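Local coordinates for protein HAD hydrolase, family IA, variant 3 (Entamoeba histolytica, PDB 6W04) that binds a magnesium ion and is probably a hydrolase of the haloacid dehalogenase superfamily, its substrate not established, at residues Ile185-Glu190 with Leu204-Phe209; Ile131-Phe136 with Ser154-Val159. All blocks are in the same frame, centred on the assembly; numbering follows the deposited sequence.

Interaction 1: Ile185-Glu190 with Leu204-Phe209; sequences IGIASE and LAIHTF
Gly186 and Ala205 pair in parallel, their CA atoms 4.2 Å apart, and Ile187 pairs with Ile206 one step further along; the two strands close one side of the Rossmann-like parallel sheet of a HAD hydrolase. They are the ends of a beta-alpha-beta unit whose connection carries helix 193-197, and the outermost strand is 205-206. Three backbone hydrogen bonds join them. Gly186 uses both its groups: its N donates to Leu204 O at 3.0 Å, and its O accepts from Ile206 N at 2.9 Å. Ala188 N then reaches Ile206 O at 2.8 Å, with an N-H...O angle of 162°. Ala188 is also the centre of an inverse gamma turn, which takes the chain off the strand. The CA-H groups of Ile185, Ala205 and Ile187 add weak contacts to these same carbonyl oxygens.

Apolar packing differs between the two faces. On the face of Ala205, Gly186 puts no side chain beside the Ala205 methyl, and Leu196 of helix 193-197 touches that methyl. Past the strand end, the Ala188 methyl lies 3.9 Å from His207 CD2, oblique to the ring. On the other face, Ile185 and Leu204 run side by side in the same direction and meet through CD1 and CD2 at 4.0 Å, while Met217 and Leu220 of helix 214-222 lie against Ile185. Next to them Ile187 passes obliquely over Ile206. Ile206 has CG1 between its backbone N and carbonyl carbon (chi1 60°), which brings CG1 within 3.6 Å of Ile187 CD1. Phe167 of strand 164-168 touches Ile185, Ile187 and Ile206 and meets the Phe209 ring edge-to-face. Ile187 CD1 is also the CH-pi donor to Phe209, sitting over one face of the ring, 4.2 Å from its centroid and 27° off the normal.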
# COMPACT_ATOMS: atom_id res chain seq x y z
N ILE A 185 -4.79 -6.77 9.30
CA ILE A 185 -3.59 -7.43 9.81
C ILE A 185 -2.41 -6.58 9.37
O ILE A 185 -2.25 -6.32 8.17
CB ILE A 185 -3.46 -8.88 9.31
CG1 ILE A 185 -4.66 -9.72 9.79
CG2 ILE A 185 -2.12 -9.48 9.75
CD1 ILE A 185 -4.65 -11.20 9.32
N GLY A 186 -1.61 -6.11 10.32
CA GLY A 186 -0.53 -5.21 9.99
C GLY A 186 0.65 -5.97 9.41
O GLY A 186 0.92 -7.12 9.77
N ILE A 187 1.34 -5.32 8.45
CA ILE A 187 2.60 -5.82 7.91
C ILE A 187 3.71 -4.93 8.45
O ILE A 187 3.71 -3.72 8.21
CB ILE A 187 2.60 -5.84 6.37
CG1 ILE A 187 1.59 -6.87 5.83
CG2 ILE A 187 3.99 -6.18 5.86
CD1 ILE A 187 1.84 -8.30 6.28
N ALA A 188 4.65 -5.53 9.18
CA ALA A 188 5.69 -4.77 9.89
C ALA A 188 6.87 -4.42 8.98
O ALA A 188 8.03 -4.73 9.25
CB ALA A 188 6.15 -5.54 11.13
N SER A 189 6.58 -3.73 7.87
CA SER A 189 7.68 -3.35 6.98
C SER A 189 8.38 -2.08 7.44
O SER A 189 9.58 -1.93 7.20
CB SER A 189 7.18 -3.16 5.55
OG SER A 189 6.16 -2.17 5.50
N GLU A 190 7.66 -1.15 8.05
CA GLU A 190 8.26 0.06 8.61
C GLU A 190 7.95 0.24 10.09
O GLU A 190 8.85 0.58 10.86
CB GLU A 190 7.79 1.29 7.82
CG GLU A 190 8.53 1.45 6.49
CD GLU A 190 10.02 1.73 6.68
OE1 GLU A 190 10.36 2.57 7.54
OE2 GLU A 190 10.85 1.10 5.97
N LEU A 204 -3.48 -8.17 15.18
CA LEU A 204 -2.48 -9.11 14.70
C LEU A 204 -1.58 -8.36 13.75
O LEU A 204 -2.06 -7.58 12.93
CB LEU A 204 -3.13 -10.31 14.00
CG LEU A 204 -2.20 -11.49 13.70
CD1 LEU A 204 -1.90 -12.27 14.96
CD2 LEU A 204 -2.83 -12.40 12.66
N ALA A 205 -0.27 -8.55 13.88
CA ALA A 205 0.67 -7.97 12.93
C ALA A 205 1.77 -8.99 12.70
O ALA A 205 2.07 -9.80 13.59
CB ALA A 205 1.23 -6.63 13.43
N ILE A 206 2.34 -9.00 11.49
CA ILE A 206 3.34 -9.99 11.12
C ILE A 206 4.45 -9.33 10.33
O ILE A 206 4.30 -8.22 9.79
CB ILE A 206 2.74 -11.15 10.29
CG1 ILE A 206 2.12 -10.60 9.00
CG2 ILE A 206 1.74 -11.94 11.13
CD1 ILE A 206 1.47 -11.64 8.11
N HIS A 207 5.58 -10.04 10.24
CA HIS A 207 6.72 -9.53 9.47
C HIS A 207 6.59 -9.87 8.00
O HIS A 207 6.85 -9.02 7.14
CB HIS A 207 8.03 -10.07 10.04
CG HIS A 207 8.34 -9.56 11.42
ND1 HIS A 207 8.19 -10.34 12.55
CD2 HIS A 207 8.77 -8.35 11.84
CE1 HIS A 207 8.52 -9.63 13.61
NE2 HIS A 207 8.88 -8.42 13.21
N THR A 208 6.21 -11.11 7.69
CA THR A 208 6.04 -11.58 6.31
C THR A 208 4.82 -12.49 6.22
O THR A 208 4.27 -12.92 7.24
CB THR A 208 7.27 -12.34 5.79
OG1 THR A 208 7.22 -13.68 6.29
CG2 THR A 208 8.56 -11.69 6.24
N PHE A 209 4.43 -12.84 4.99
CA PHE A 209 3.26 -13.70 4.84
C PHE A 209 3.55 -15.16 5.20
O PHE A 209 2.60 -15.95 5.29
CB PHE A 209 2.68 -13.57 3.42
CG PHE A 209 2.16 -12.19 3.15
CD1 PHE A 209 0.85 -11.85 3.48
CD2 PHE A 209 3.00 -11.20 2.64
CE1 PHE A 209 0.36 -10.57 3.27
CE2 PHE A 209 2.53 -9.90 2.43
CZ PHE A 209 1.21 -9.58 2.74

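Interaction 2: Ile131-Phe136 with Ser154-Val159; sequences IDKIIF and SKKLGV
Lys156 lays its aliphatic chain alongside the turn before strand 135-137. Its CG packs 3.8 Å from Lys133 CA and also touches CB and CG of Lys133, and its CE lies 3.3 Å from Asp132 O. The bend at chi2 (70°) carries CE and NZ on toward Asp132, and NZ ends 4.1 Å from Asp132 OD2, too far for a salt bridge but near enough for a probable long-range attraction at the surface. The extended Lys133 chain crosses Leu157 obliquely, CD to CD2 at 3.8 Å. Deeper in, Ile135 points at the helix and meets Lys156 CB through its CD1, with Ile149, Lys152 and Ala153 of the same helix around it.

Further out, Lys133 O accepts a hydrogen bond from Thr106 OG1, and the backbone of Ile135 pairs with Ile107 and Thr109, fixing the turn and strand to neighbouring strand 105-112. Leu157 leans on Ala3 and Leu5 of strand 3-7. The helix stops in a Schellman motif, with Gly158 at positive phi. Helix 148-157 is the connection of the beta-alpha-beta crossover from strand 135-137 to strand 164-168, part of the Rossmann-like core of HAD proteins.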
# COMPACT_ATOMS: atom_id res chain seq x y z
N ILE A 131 -6.53 -8.35 -13.63
CA ILE A 131 -6.03 -6.97 -13.66
C ILE A 131 -7.17 -5.97 -13.57
O ILE A 131 -6.97 -4.85 -13.09
CB ILE A 131 -5.16 -6.70 -14.92
CG1 ILE A 131 -5.95 -6.88 -16.21
CG2 ILE A 131 -3.92 -7.55 -14.95
CD1 ILE A 131 -5.13 -6.58 -17.45
N ASP A 132 -8.37 -6.34 -14.02
CA ASP A 132 -9.50 -5.42 -13.98
C ASP A 132 -10.11 -5.27 -12.58
O ASP A 132 -10.86 -4.33 -12.35
CB ASP A 132 -10.56 -5.87 -14.98
CG ASP A 132 -11.80 -4.98 -14.98
OD1 ASP A 132 -11.67 -3.75 -15.07
OD2 ASP A 132 -12.92 -5.54 -14.90
N LYS A 133 -9.78 -6.16 -11.64
CA LYS A 133 -10.24 -6.06 -10.25
C LYS A 133 -9.19 -5.48 -9.30
O LYS A 133 -9.43 -5.42 -8.10
CB LYS A 133 -10.68 -7.44 -9.73
CG LYS A 133 -11.84 -8.06 -10.54
CD LYS A 133 -12.27 -9.40 -9.97
CE LYS A 133 -13.46 -9.97 -10.75
NZ LYS A 133 -13.82 -11.35 -10.31
N ILE A 134 -8.03 -5.08 -9.81
CA ILE A 134 -7.06 -4.35 -9.00
C ILE A 134 -7.57 -2.93 -8.81
O ILE A 134 -7.89 -2.24 -9.78
CB ILE A 134 -5.67 -4.37 -9.65
CG1 ILE A 134 -5.07 -5.78 -9.68
CG2 ILE A 134 -4.72 -3.38 -8.96
CD1 ILE A 134 -3.77 -5.89 -10.45
N ILE A 135 -7.69 -2.50 -7.56
CA ILE A 135 -8.19 -1.16 -7.25
C ILE A 135 -6.99 -0.25 -7.09
O ILE A 135 -6.09 -0.52 -6.29
CB ILE A 135 -9.07 -1.14 -5.99
CG1 ILE A 135 -10.20 -2.17 -6.11
CG2 ILE A 135 -9.62 0.27 -5.75
CD1 ILE A 135 -10.97 -2.10 -7.40
N PHE A 136 -6.99 0.85 -7.85
CA PHE A 136 -5.92 1.83 -7.76
C PHE A 136 -6.53 3.23 -7.79
O PHE A 136 -7.72 3.41 -8.04
CB PHE A 136 -4.90 1.65 -8.89
CG PHE A 136 -5.47 1.86 -10.25
CD1 PHE A 136 -5.43 3.11 -10.85
CD2 PHE A 136 -6.04 0.80 -10.95
CE1 PHE A 136 -5.95 3.31 -12.11
CE2 PHE A 136 -6.57 0.99 -12.24
CZ PHE A 136 -6.53 2.24 -12.82
N SER A 154 -14.03 -4.57 -2.07
CA SER A 154 -14.95 -5.64 -1.69
C SER A 154 -16.12 -5.73 -2.67
O SER A 154 -16.54 -6.84 -3.03
CB SER A 154 -15.45 -5.43 -0.26
OG SER A 154 -16.06 -4.17 -0.11
N LYS A 155 -16.63 -4.58 -3.13
CA LYS A 155 -17.71 -4.60 -4.10
C LYS A 155 -17.25 -5.20 -5.43
O LYS A 155 -18.02 -5.89 -6.10
CB LYS A 155 -18.25 -3.18 -4.31
CG LYS A 155 -19.31 -3.06 -5.40
CD LYS A 155 -19.88 -1.65 -5.44
CE LYS A 155 -20.61 -1.35 -6.74
NZ LYS A 155 -21.06 0.07 -6.77
N LYS A 156 -15.99 -4.95 -5.81
CA LYS A 156 -15.46 -5.55 -7.03
C LYS A 156 -15.41 -7.07 -6.93
O LYS A 156 -15.67 -7.77 -7.91
CB LYS A 156 -14.07 -4.98 -7.33
CG LYS A 156 -13.63 -5.10 -8.77
CD LYS A 156 -14.42 -4.19 -9.69
CE LYS A 156 -13.87 -4.19 -11.10
NZ LYS A 156 -14.65 -3.29 -11.98
N LEU A 157 -15.09 -7.60 -5.75
CA LEU A 157 -15.06 -9.04 -5.58
C LEU A 157 -16.43 -9.62 -5.26
O LEU A 157 -16.57 -10.85 -5.18
CB LEU A 157 -14.06 -9.43 -4.49
CG LEU A 157 -12.60 -9.12 -4.81
CD1 LEU A 157 -11.69 -9.62 -3.69
CD2 LEU A 157 -12.21 -9.74 -6.15
N GLY A 158 -17.44 -8.77 -5.07
CA GLY A 158 -18.79 -9.25 -4.80
C GLY A 158 -18.97 -9.84 -3.42
O GLY A 158 -19.80 -10.74 -3.24
N VAL A 159 -18.23 -9.33 -2.43
CA VAL A 159 -18.20 -9.88 -1.08
C VAL A 159 -18.59 -8.79 -0.09
O VAL A 159 -18.61 -7.60 -0.42
CB VAL A 159 -16.83 -10.48 -0.72
CG1 VAL A 159 -16.47 -11.63 -1.67
CG2 VAL A 159 -15.75 -9.38 -0.77

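Both contacts reach the same six-stranded parallel sheet, at its two outermost strands, 135-137 in interaction 2 and 205-206 in interaction 1. Their centres lie 23 Å apart and their nearest atoms about 14 Å, so they do not meet. Along the chain, interaction 2 is complete before interaction 1 begins. Strands 105-112, 3-7, 164-168 and 183-187 lie between the two edge strands. The two contacts thus complete opposite edges of the sheet whose inner strand 3-7 carries Asp7, which holds the magnesium ion together with Asn9 and Asp169. Interaction 1 is the nearer to the metal: about 8 Å from the Ile187 side chain, against about 13 Å from that of Ile135.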